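Local atomic coordinates of CobC (Shigella flexneri 2a, PDB entry 6NRU), a protein that probably catalyses removal of the phosphate from adenosylcobalamin 5'-phosphate and alpha-ribazole 5'-phosphate, in the assembly of the nucleotide loop of vitamin B12. Residues R5-R10 with W181-I186; F50-C55 with Q145-V150; F174-G179 with V195-A200. One frame throughout, in Å; residues are numbered along the deposited sequence.

Contact 1: residues R5-R10 with W181-I186. With SO4 (sulfate ion), chain N.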
loop_
_atom_site.group_PDB
_atom_site.type_symbol
_atom_site.label_atom_id
_atom_site.label_comp_id
_atom_site.label_asym_id
_atom_site.label_seq_id
_atom_site.Cartn_x
_atom_site.Cartn_y
_atom_site.Cartn_z
ATOM N N ARG A 5 0.336 -0.582 -17.097
ATOM C CA ARG A 5 -0.647 -0.103 -16.136
ATOM C C ARG A 5 -0.458 -0.820 -14.810
ATOM O O ARG A 5 -0.396 -2.053 -14.768
ATOM C CB ARG A 5 -2.077 -0.316 -16.630
ATOM C CG ARG A 5 -3.109 -0.083 -15.542
ATOM C CD ARG A 5 -4.511 -0.163 -16.082
ATOM N NE ARG A 5 -4.915 1.066 -16.750
ATOM C CZ ARG A 5 -6.169 1.495 -16.811
ATOM N NH1 ARG A 5 -6.458 2.627 -17.441
ATOM N NH2 ARG A 5 -7.137 0.789 -16.240
ATOM N N LEU A 6 -0.378 -0.047 -13.731
ATOM C CA LEU A 6 -0.305 -0.585 -12.380
ATOM C C LEU A 6 -1.699 -0.559 -11.771
ATOM O O LEU A 6 -2.301 0.512 -11.637
ATOM C CB LEU A 6 0.671 0.220 -11.523
ATOM C CG LEU A 6 1.991 0.585 -12.206
ATOM C CD1 LEU A 6 2.844 1.445 -11.295
ATOM C CD2 LEU A 6 2.743 -0.672 -12.622
ATOM N N TRP A 7 -2.217 -1.731 -11.426
ATOM C CA TRP A 7 -3.480 -1.834 -10.709
ATOM C C TRP A 7 -3.170 -1.871 -9.219
ATOM O O TRP A 7 -2.513 -2.802 -8.742
ATOM C CB TRP A 7 -4.255 -3.076 -11.144
ATOM C CG TRP A 7 -4.505 -3.140 -12.626
ATOM C CD1 TRP A 7 -3.602 -3.467 -13.597
ATOM C CD2 TRP A 7 -5.739 -2.867 -13.303
ATOM N NE1 TRP A 7 -4.196 -3.416 -14.833
ATOM C CE2 TRP A 7 -5.509 -3.052 -14.681
ATOM C CE3 TRP A 7 -7.016 -2.486 -12.877
ATOM C CZ2 TRP A 7 -6.509 -2.865 -15.637
ATOM C CZ3 TRP A 7 -8.006 -2.303 -13.828
ATOM C CH2 TRP A 7 -7.747 -2.492 -15.191
ATOM N N LEU A 8 -3.620 -0.854 -8.494
ATOM C CA LEU A 8 -3.271 -0.680 -7.090
ATOM C C LEU A 8 -4.412 -1.162 -6.207
ATOM O O LEU A 8 -5.564 -0.755 -6.394
ATOM C CB LEU A 8 -2.954 0.787 -6.793
ATOM C CG LEU A 8 -2.031 1.470 -7.806
ATOM C CD1 LEU A 8 -1.791 2.926 -7.441
ATOM C CD2 LEU A 8 -0.710 0.720 -7.918
ATOM N N ILE A 9 -4.090 -2.024 -5.247
ATOM C CA ILE A 9 -5.051 -2.514 -4.264
ATOM C C ILE A 9 -4.410 -2.420 -2.888
ATOM O O ILE A 9 -3.340 -2.995 -2.656
ATOM C CB ILE A 9 -5.491 -3.959 -4.549
ATOM C CG1 ILE A 9 -6.415 -4.013 -5.764
ATOM C CG2 ILE A 9 -6.178 -4.557 -3.325
ATOM C CD1 ILE A 9 -7.036 -5.378 -5.989
ATOM N N ARG A 10 -5.055 -1.693 -1.983
ATOM C CA ARG A 10 -4.674 -1.685 -0.581
ATOM C C ARG A 10 -5.383 -2.830 0.128
ATOM O O ARG A 10 -6.535 -3.144 -0.183
ATOM C CB ARG A 10 -5.034 -0.344 0.063
ATOM C CG ARG A 10 -4.883 -0.282 1.575
ATOM C CD ARG A 10 -5.568 0.964 2.112
ATOM N NE ARG A 10 -5.536 1.064 3.569
ATOM C CZ ARG A 10 -6.182 2.000 4.256
ATOM N NH1 ARG A 10 -6.906 2.910 3.618
ATOM N NH2 ARG A 10 -6.106 2.030 5.579
ATOM N N TRP A 181 -10.069 -0.280 -5.727
ATOM C CA TRP A 181 -8.905 -0.491 -6.572
ATOM C C TRP A 181 -8.632 0.774 -7.372
ATOM O O TRP A 181 -9.551 1.537 -7.692
ATOM C CB TRP A 181 -9.099 -1.690 -7.511
ATOM C CG TRP A 181 -10.256 -1.533 -8.447
ATOM C CD1 TRP A 181 -11.551 -1.905 -8.222
ATOM C CD2 TRP A 181 -10.227 -0.954 -9.759
ATOM N NE1 TRP A 181 -12.328 -1.594 -9.313
ATOM C CE2 TRP A 181 -11.540 -1.012 -10.270
ATOM C CE3 TRP A 181 -9.218 -0.397 -10.552
ATOM C CZ2 TRP A 181 -11.869 -0.531 -11.536
ATOM C CZ3 TRP A 181 -9.548 0.078 -11.809
ATOM C CH2 TRP A 181 -10.863 0.008 -12.288
ATOM N N SER A 182 -7.356 0.994 -7.681
ATOM C CA SER A 182 -6.914 2.139 -8.461
ATOM C C SER A 182 -6.008 1.661 -9.588
ATOM O O SER A 182 -5.495 0.540 -9.567
ATOM C CB SER A 182 -6.170 3.156 -7.590
ATOM O OG SER A 182 -6.906 3.447 -6.418
ATOM N N ALA A 183 -5.809 2.529 -10.578
ATOM C CA ALA A 183 -4.946 2.198 -11.702
ATOM C C ALA A 183 -4.234 3.452 -12.190
ATOM O O ALA A 183 -4.837 4.525 -12.276
ATOM C CB ALA A 183 -5.737 1.555 -12.848
ATOM N N ILE A 184 -2.951 3.296 -12.481
ATOM C CA ILE A 184 -2.114 4.344 -13.007
ATOM C C ILE A 184 -1.339 3.857 -14.229
ATOM O O ILE A 184 -0.725 2.818 -14.176
ATOM C CB ILE A 184 -1.163 4.882 -11.935
ATOM C CG1 ILE A 184 -0.066 5.712 -12.571
ATOM C CG2 ILE A 184 -0.600 3.755 -11.095
ATOM C CD1 ILE A 184 0.188 6.993 -11.846
ATOM N N ASP A 185 -1.351 4.628 -15.315
ATOM C CA ASP A 185 -0.663 4.254 -16.542
ATOM C C ASP A 185 0.675 4.973 -16.637
ATOM O O ASP A 185 0.778 6.156 -16.304
ATOM C CB ASP A 185 -1.515 4.590 -17.768
ATOM C CG ASP A 185 -2.429 3.453 -18.174
ATOM O OD1 ASP A 185 -1.914 2.380 -18.557
ATOM O OD2 ASP A 185 -3.664 3.632 -18.112
ATOM N N ILE A 186 1.697 4.255 -17.095
ATOM C CA ILE A 186 3.026 4.820 -17.292
ATOM C C ILE A 186 3.481 4.507 -18.708
ATOM O O ILE A 186 3.454 3.348 -19.132
ATOM C CB ILE A 186 4.048 4.278 -16.277
ATOM C CG1 ILE A 186 3.472 4.299 -14.865
ATOM C CG2 ILE A 186 5.323 5.093 -16.336
ATOM C CD1 ILE A 186 4.362 3.622 -13.850
HETATM S S SO4 N . -3.195 0.935 7.710
HETATM O O1 SO4 N . -2.019 1.799 7.729
HETATM O O2 SO4 N . -3.843 0.968 9.018
HETATM O O3 SO4 N . -4.129 1.404 6.692
HETATM O O4 SO4 N . -2.794 -0.434 7.399
#

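Contact 2: residues F50-C55 with Q145-V150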
loop_
_atom_site.group_PDB
_atom_site.type_symbol
_atom_site.label_atom_id
_atom_site.label_comp_id
_atom_site.label_asym_id
_atom_site.label_seq_id
_atom_site.Cartn_x
_atom_site.Cartn_y
_atom_site.Cartn_z
ATOM N N PHE A 50 -4.291 -9.833 -15.752
ATOM C CA PHE A 50 -2.986 -9.516 -15.196
ATOM C C PHE A 50 -1.931 -10.477 -15.732
ATOM O O PHE A 50 -2.223 -11.618 -16.103
ATOM C CB PHE A 50 -3.014 -9.588 -13.669
ATOM C CG PHE A 50 -4.066 -8.725 -13.032
ATOM C CD1 PHE A 50 -3.851 -7.370 -12.846
ATOM C CD2 PHE A 50 -5.266 -9.274 -12.607
ATOM C CE1 PHE A 50 -4.815 -6.580 -12.256
ATOM C CE2 PHE A 50 -6.233 -8.487 -12.015
ATOM C CZ PHE A 50 -6.008 -7.138 -11.838
ATOM N N ASP A 51 -0.692 -9.996 -15.776
ATOM C CA ASP A 51 0.455 -10.827 -16.107
ATOM C C ASP A 51 1.534 -10.770 -15.039
ATOM O O ASP A 51 2.582 -11.408 -15.203
ATOM C CB ASP A 51 1.042 -10.421 -17.466
ATOM C CG ASP A 51 1.112 -8.920 -17.649
ATOM O OD1 ASP A 51 1.405 -8.472 -18.779
ATOM O OD2 ASP A 51 0.877 -8.187 -16.665
ATOM N N LEU A 52 1.309 -10.036 -13.951
ATOM C CA LEU A 52 2.285 -9.931 -12.879
ATOM C C LEU A 52 1.580 -9.443 -11.622
ATOM O O LEU A 52 0.678 -8.606 -11.699
ATOM C CB LEU A 52 3.426 -8.978 -13.255
ATOM C CG LEU A 52 4.606 -8.930 -12.283
ATOM C CD1 LEU A 52 5.266 -10.302 -12.163
ATOM C CD2 LEU A 52 5.612 -7.884 -12.722
ATOM N N VAL A 53 1.990 -9.972 -10.472
ATOM C CA VAL A 53 1.482 -9.531 -9.178
ATOM C C VAL A 53 2.677 -9.218 -8.288
ATOM O O VAL A 53 3.540 -10.077 -8.077
ATOM C CB VAL A 53 0.578 -10.581 -8.512
ATOM C CG1 VAL A 53 0.148 -10.098 -7.135
ATOM C CG2 VAL A 53 -0.638 -10.872 -9.381
ATOM N N LEU A 54 2.733 -7.992 -7.781
ATOM C CA LEU A 54 3.747 -7.572 -6.825
ATOM C C LEU A 54 3.061 -7.275 -5.501
ATOM O O LEU A 54 2.085 -6.518 -5.459
ATOM C CB LEU A 54 4.504 -6.341 -7.326
ATOM C CG LEU A 54 4.979 -6.384 -8.780
ATOM C CD1 LEU A 54 5.636 -5.069 -9.167
ATOM C CD2 LEU A 54 5.934 -7.544 -8.999
ATOM N N CYS A 55 3.565 -7.869 -4.427
ATOM C CA CYS A 55 2.896 -7.832 -3.137
ATOM C C CYS A 55 3.901 -7.517 -2.039
ATOM O O CYS A 55 5.085 -7.846 -2.144
ATOM C CB CYS A 55 2.196 -9.168 -2.854
ATOM S SG CYS A 55 1.216 -9.221 -1.352
ATOM N N GLN A 145 2.220 -5.796 -18.999
ATOM C CA GLN A 145 1.197 -4.834 -19.388
ATOM C C GLN A 145 0.236 -4.471 -18.269
ATOM O O GLN A 145 -0.169 -3.311 -18.169
ATOM C CB GLN A 145 0.394 -5.371 -20.580
ATOM C CG GLN A 145 1.114 -5.257 -21.919
ATOM C CD GLN A 145 0.650 -6.296 -22.929
ATOM O OE1 GLN A 145 1.453 -6.852 -23.680
ATOM N NE2 GLN A 145 -0.653 -6.557 -22.954
ATOM N N ASN A 146 -0.148 -5.427 -17.423
ATOM C CA ASN A 146 -1.123 -5.197 -16.354
ATOM C C ASN A 146 -0.577 -5.799 -15.063
ATOM O O ASN A 146 -0.825 -6.967 -14.755
ATOM C CB ASN A 146 -2.484 -5.781 -16.716
ATOM C CG ASN A 146 -3.140 -5.051 -17.870
ATOM O OD1 ASN A 146 -3.765 -4.005 -17.687
ATOM N ND2 ASN A 146 -2.995 -5.597 -19.073
ATOM N N ILE A 147 0.153 -4.988 -14.307
ATOM C CA ILE A 147 0.773 -5.409 -13.059
ATOM C C ILE A 147 -0.139 -5.002 -11.912
ATOM O O ILE A 147 -0.479 -3.822 -11.766
ATOM C CB ILE A 147 2.172 -4.794 -12.898
ATOM C CG1 ILE A 147 3.008 -5.047 -14.155
ATOM C CG2 ILE A 147 2.855 -5.340 -11.658
ATOM C CD1 ILE A 147 4.330 -4.317 -14.169
ATOM N N LEU A 148 -0.541 -5.977 -11.102
ATOM C CA LEU A 148 -1.336 -5.719 -9.909
ATOM C C LEU A 148 -0.411 -5.554 -8.711
ATOM O O LEU A 148 0.472 -6.388 -8.483
ATOM C CB LEU A 148 -2.323 -6.858 -9.658
ATOM C CG LEU A 148 -2.986 -6.859 -8.279
ATOM C CD1 LEU A 148 -3.940 -5.676 -8.128
ATOM C CD2 LEU A 148 -3.701 -8.175 -8.025
ATOM N N ILE A 149 -0.619 -4.485 -7.948
ATOM C CA ILE A 149 0.191 -4.183 -6.773
ATOM C C ILE A 149 -0.706 -4.241 -5.546
ATOM O O ILE A 149 -1.682 -3.486 -5.446
ATOM C CB ILE A 149 0.873 -2.813 -6.888
ATOM C CG1 ILE A 149 1.847 -2.807 -8.065
ATOM C CG2 ILE A 149 1.584 -2.462 -5.589
ATOM C CD1 ILE A 149 2.692 -1.560 -8.144
ATOM N N VAL A 150 -0.375 -5.132 -4.615
ATOM C CA VAL A 150 -1.095 -5.274 -3.354
ATOM C C VAL A 150 -0.183 -4.752 -2.253
ATOM O O VAL A 150 0.858 -5.355 -1.956
ATOM C CB VAL A 150 -1.509 -6.728 -3.088
ATOM C CG1 VAL A 150 -2.420 -6.805 -1.873
ATOM C CG2 VAL A 150 -2.187 -7.327 -4.315
#

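Contact 3: residues F174-G179 with V195-A200. With SO4 (sulfate ion), chain M.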
loop_
_atom_site.group_PDB
_atom_site.type_symbol
_atom_site.label_atom_id
_atom_site.label_comp_id
_atom_site.label_asym_id
_atom_site.label_seq_id
_atom_site.Cartn_x
_atom_site.Cartn_y
_atom_site.Cartn_z
ATOM N N PHE A 174 -3.936 11.851 -2.081
ATOM C CA PHE A 174 -4.467 10.630 -2.695
ATOM C C PHE A 174 -4.598 9.558 -1.618
ATOM O O PHE A 174 -3.759 8.661 -1.522
ATOM C CB PHE A 174 -3.570 10.146 -3.838
ATOM C CG PHE A 174 -3.019 11.247 -4.687
ATOM C CD1 PHE A 174 -3.724 11.708 -5.786
ATOM C CD2 PHE A 174 -1.792 11.819 -4.392
ATOM C CE1 PHE A 174 -3.218 12.722 -6.572
ATOM C CE2 PHE A 174 -1.281 12.834 -5.173
ATOM C CZ PHE A 174 -1.993 13.286 -6.265
ATOM N N ARG A 175 -5.656 9.640 -0.818
ATOM C CA ARG A 175 -5.933 8.573 0.133
ATOM C C ARG A 175 -6.426 7.336 -0.607
ATOM O O ARG A 175 -7.364 7.409 -1.407
ATOM C CB ARG A 175 -6.964 9.032 1.162
ATOM C CG ARG A 175 -6.353 9.649 2.409
ATOM C CD ARG A 175 -7.092 9.212 3.666
ATOM N NE ARG A 175 -8.187 10.119 4.011
ATOM C CZ ARG A 175 -9.476 9.794 3.963
ATOM N NH1 ARG A 175 -9.844 8.577 3.584
ATOM N NH2 ARG A 175 -10.397 10.687 4.298
ATOM N N VAL A 176 -5.789 6.198 -0.347
ATOM C CA VAL A 176 -6.126 4.934 -0.996
ATOM C C VAL A 176 -6.997 4.126 -0.043
ATOM O O VAL A 176 -6.583 3.817 1.081
ATOM C CB VAL A 176 -4.866 4.155 -1.398
ATOM C CG1 VAL A 176 -5.242 2.799 -1.968
ATOM C CG2 VAL A 176 -4.055 4.955 -2.410
ATOM N N ASP A 177 -8.194 3.769 -0.499
ATOM C CA ASP A 177 -9.238 3.198 0.340
ATOM C C ASP A 177 -9.238 1.675 0.298
ATOM O O ASP A 177 -8.756 1.049 -0.650
ATOM C CB ASP A 177 -10.610 3.717 -0.089
ATOM C CG ASP A 177 -10.805 5.171 0.245
ATOM O OD1 ASP A 177 -9.836 5.812 0.703
ATOM O OD2 ASP A 177 -11.929 5.674 0.055
ATOM N N GLN A 178 -9.806 1.086 1.347
ATOM C CA GLN A 178 -9.960 -0.355 1.442
ATOM C C GLN A 178 -11.244 -0.792 0.750
ATOM O O GLN A 178 -12.251 -0.080 0.755
ATOM C CB GLN A 178 -9.963 -0.801 2.906
ATOM C CG GLN A 178 -8.619 -0.601 3.599
ATOM C CD GLN A 178 -8.670 -0.888 5.086
ATOM O OE1 GLN A 178 -9.638 -0.540 5.765
ATOM N NE2 GLN A 178 -7.619 -1.514 5.606
ATOM N N GLY A 179 -11.198 -1.974 0.143
ATOM C CA GLY A 179 -12.301 -2.444 -0.665
ATOM C C GLY A 179 -12.398 -1.802 -2.029
ATOM O O GLY A 179 -13.394 -2.020 -2.730
ATOM N N VAL A 195 -7.693 5.834 -12.555
ATOM C CA VAL A 195 -8.770 5.408 -11.667
ATOM C C VAL A 195 -8.265 5.475 -10.233
ATOM O O VAL A 195 -7.139 5.058 -9.943
ATOM C CB VAL A 195 -9.262 3.980 -11.993
ATOM C CG1 VAL A 195 -10.296 3.535 -10.978
ATOM C CG2 VAL A 195 -9.836 3.905 -13.399
ATOM N N LEU A 196 -9.095 6.000 -9.335
ATOM C CA LEU A 196 -8.745 6.069 -7.922
ATOM C C LEU A 196 -9.943 5.631 -7.096
ATOM O O LEU A 196 -11.020 6.222 -7.205
ATOM C CB LEU A 196 -8.302 7.480 -7.519
ATOM C CG LEU A 196 -7.704 7.595 -6.114
ATOM C CD1 LEU A 196 -6.353 6.908 -6.043
ATOM C CD2 LEU A 196 -7.577 9.046 -5.693
ATOM N N ASN A 197 -9.750 4.588 -6.288
ATOM C CA ASN A 197 -10.727 4.140 -5.297
ATOM C C ASN A 197 -12.067 3.796 -5.947
ATOM O O ASN A 197 -13.123 4.304 -5.568
ATOM C CB ASN A 197 -10.899 5.186 -4.193
ATOM C CG ASN A 197 -9.628 5.407 -3.407
ATOM O OD1 ASN A 197 -8.891 4.464 -3.133
ATOM N ND2 ASN A 197 -9.362 6.655 -3.044
ATOM N N SER A 198 -12.006 2.910 -6.931
ATOM C CA SER A 198 -13.206 2.446 -7.602
ATOM C C SER A 198 -13.742 1.186 -6.938
ATOM O O SER A 198 -12.990 0.369 -6.401
ATOM C CB SER A 198 -12.933 2.167 -9.080
ATOM O OG SER A 198 -14.033 1.506 -9.680
ATOM N N ARG A 199 -15.066 1.043 -6.973
ATOM C CA ARG A 199 -15.737 -0.190 -6.583
ATOM C C ARG A 199 -16.523 -0.783 -7.745
ATOM O O ARG A 199 -17.417 -1.607 -7.530
ATOM C CB ARG A 199 -16.657 0.046 -5.386
ATOM C CG ARG A 199 -15.922 0.243 -4.077
ATOM C CD ARG A 199 -16.852 0.763 -2.997
ATOM N NE ARG A 199 -16.119 1.507 -1.981
ATOM C CZ ARG A 199 -15.598 0.961 -0.886
ATOM N NH1 ARG A 199 -15.731 -0.341 -0.667
ATOM N NH2 ARG A 199 -14.941 1.714 -0.015
ATOM N N ALA A 200 -16.213 -0.371 -8.970
ATOM C CA ALA A 200 -16.865 -0.892 -10.158
ATOM C C ALA A 200 -16.062 -2.047 -10.746
ATOM O O ALA A 200 -14.926 -2.318 -10.350
ATOM C CB ALA A 200 -17.046 0.213 -11.196
HETATM S S SO4 M . -16.886 -2.346 2.484
HETATM O O1 SO4 M . -15.688 -2.055 1.701
HETATM O O2 SO4 M . -16.725 -1.807 3.829
HETATM O O3 SO4 M . -18.045 -1.723 1.852
HETATM O O4 SO4 M . -17.091 -3.790 2.561
HETATM O O HOH W 1 -14.155 4.601 0.705
#

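Contact 1: residues R5-R10 with W181-I186
Strands 5-10 and 181-186 pair antiparallel, their axes 4.4 Å apart at the closest and their directions at 155°, with Leu6–Ile184 and Leu8–Ser182 hydrogen-bonded pairs and Arg5–Asp185 and Trp7–Ala183 non-hydrogen-bonded ones. On the face of the sheet carrying Arg5, the guanidinium forms a salt bridge with Asp185 side-on, NE and NH1 both directed to OD2. Arg5 NH1 lies 3.0 Å from Asp185 OD2, nearly in line with the C-O bond, while Arg5 NE meets the same OD2 at 3.2 Å from above the carboxylate plane. A bend at chi3 (-80°) turns the guanidinium to this oxygen, and the CB of Ala183 covers one of its faces, 3.7 Å from Arg5 NH2. Arg5 CD also lies over one face of the Trp7 indole, near its rim. This antiparallel pair belongs to the mixed sheet of the histidine phosphatase fold, in which strand 5-10 leads directly to His11, the probable phosphohistidine. Further along, the Trp7 and Trp181 side chains run side by side, their six-membered rings meeting obliquely with planes at 38°, Trp7 CZ3 to Trp181 CZ3 3.5 Å; their NE1 atoms bond elsewhere, to Asn146 OD1 and Ala200 O. The face with Leu6, Leu8 and Ile184 is mostly aliphatic: Ile184 CG2 touches Leu6 CB at 3.8 Å and Leu8 CD1 at 3.9 Å, and helix 153-163 packs on both leucines.

Contact 2: residues F50-C55 with Q145-V150
The Phe50 ring has the Asn146 carbonyl oxygen at its edge, in the ring plane, 3.6 Å from Phe50 CD1, while Leu148 CB approaches it obliquely at 3.6 Å from the same CD1. Trp7 adds an edge-to-face contact with this ring. The second flat group, the Asp51 carboxylate, presents both oxygens to consecutive backbone amides. Gln145 N bonds to Asp51 OD1 at 2.8 Å in a nearly straight bond (170°) on the syn lone pair; Asn146 N reaches Asp51 OD2 at 3.0 Å, also on the syn side but tilted out of the carboxylate plane. With chi1 at 42°, Asp51 CG sits between its own N and carbonyl carbon, which turns the carboxylate to the start of the opposite strand. Asp51 N in turn bonds to Asn146 O. Beyond this polar end strands 52-55 and 146-150 run parallel, their axes 4.7 Å apart at the closest and 20° apart in direction, and Leu148 N to Leu52 O, Leu54 N to Leu148 O and Val150 N to Leu54 O make a regular ladder. Ile147 CG2 touches both leucines, 3.7 Å from Leu54 CG and 3.9 Å from Leu52 CD2. On the face with Val53 and Cys55, Cys55 SG rests 4.1 Å from Val150 CB. This is the parallel part of the central sheet of the histidine phosphatase fold, and Val150 lies close to His11. Strand 52-55 is flanked in the sheet by strands 76-78 and 146-151, and the latter has strand 5-10 on its far side; helix 59-69 covers Val53, Cys55 and Val150.

Contact 3: residues F174-G179 with V195-A200
The Asn197 amide stacks on the Asp177 carboxylate, their planes 15° apart although the two side chains cross at about a right angle. The amide bonds twice to the backbone of loop 174-179. Asn197 ND2 donates to Arg175 O at 2.7 Å, almost straight and with the acceptor in the amide plane. Asn197 OD1 receives Asp177 N at 2.8 Å from well above that plane (45°); the two bonds thus fall on the residues either side of Val176. Asn197 N itself bonds to Ser182 OG.

Arg199 arrives with its chain extended from CG to NE and lays one guanidinium face over the carbonyl carbon of Gly179. Its NH2 makes a weak bond to Gln178 O and donates to a water that donates to Asp177 OD2; NH1 holds a sulfate ion, at 2.9 Å from O1, that Arg33 and Gln37 also bind. Asn197 and Ser198 form a G1 beta bulge opposite Trp181, and Ser198 OG closes an ST turn with Ala200 N. The bulged edge strand thus holds the loop whose Gln178, bonded through NE2 to Asn17 OD1, borders the histidine phosphatase active site, its side chain about 4 Å from that of His11.

Overall arrangement
Contacts 1 and 2 are buried in one sheet and are joined through neighbouring strands 5-10 and 146-151, with Trp7 bonded by its backbone to Ile147 and Ile149; their centres lie 9 Å apart. One is antiparallel, the other parallel, and each combines a backbone ladder and aliphatic packing with a carboxylate at one end, paired with an arginine in contact 1 and with backbone amides in contact 2. Contact 3, partly buried, joins a loop to the edge strand largely through side-chain-to-backbone bonds and a water. It meets contact 1 where Arg10 bonds to Val176 and Trp181 to Ala200, but does not touch contact 2.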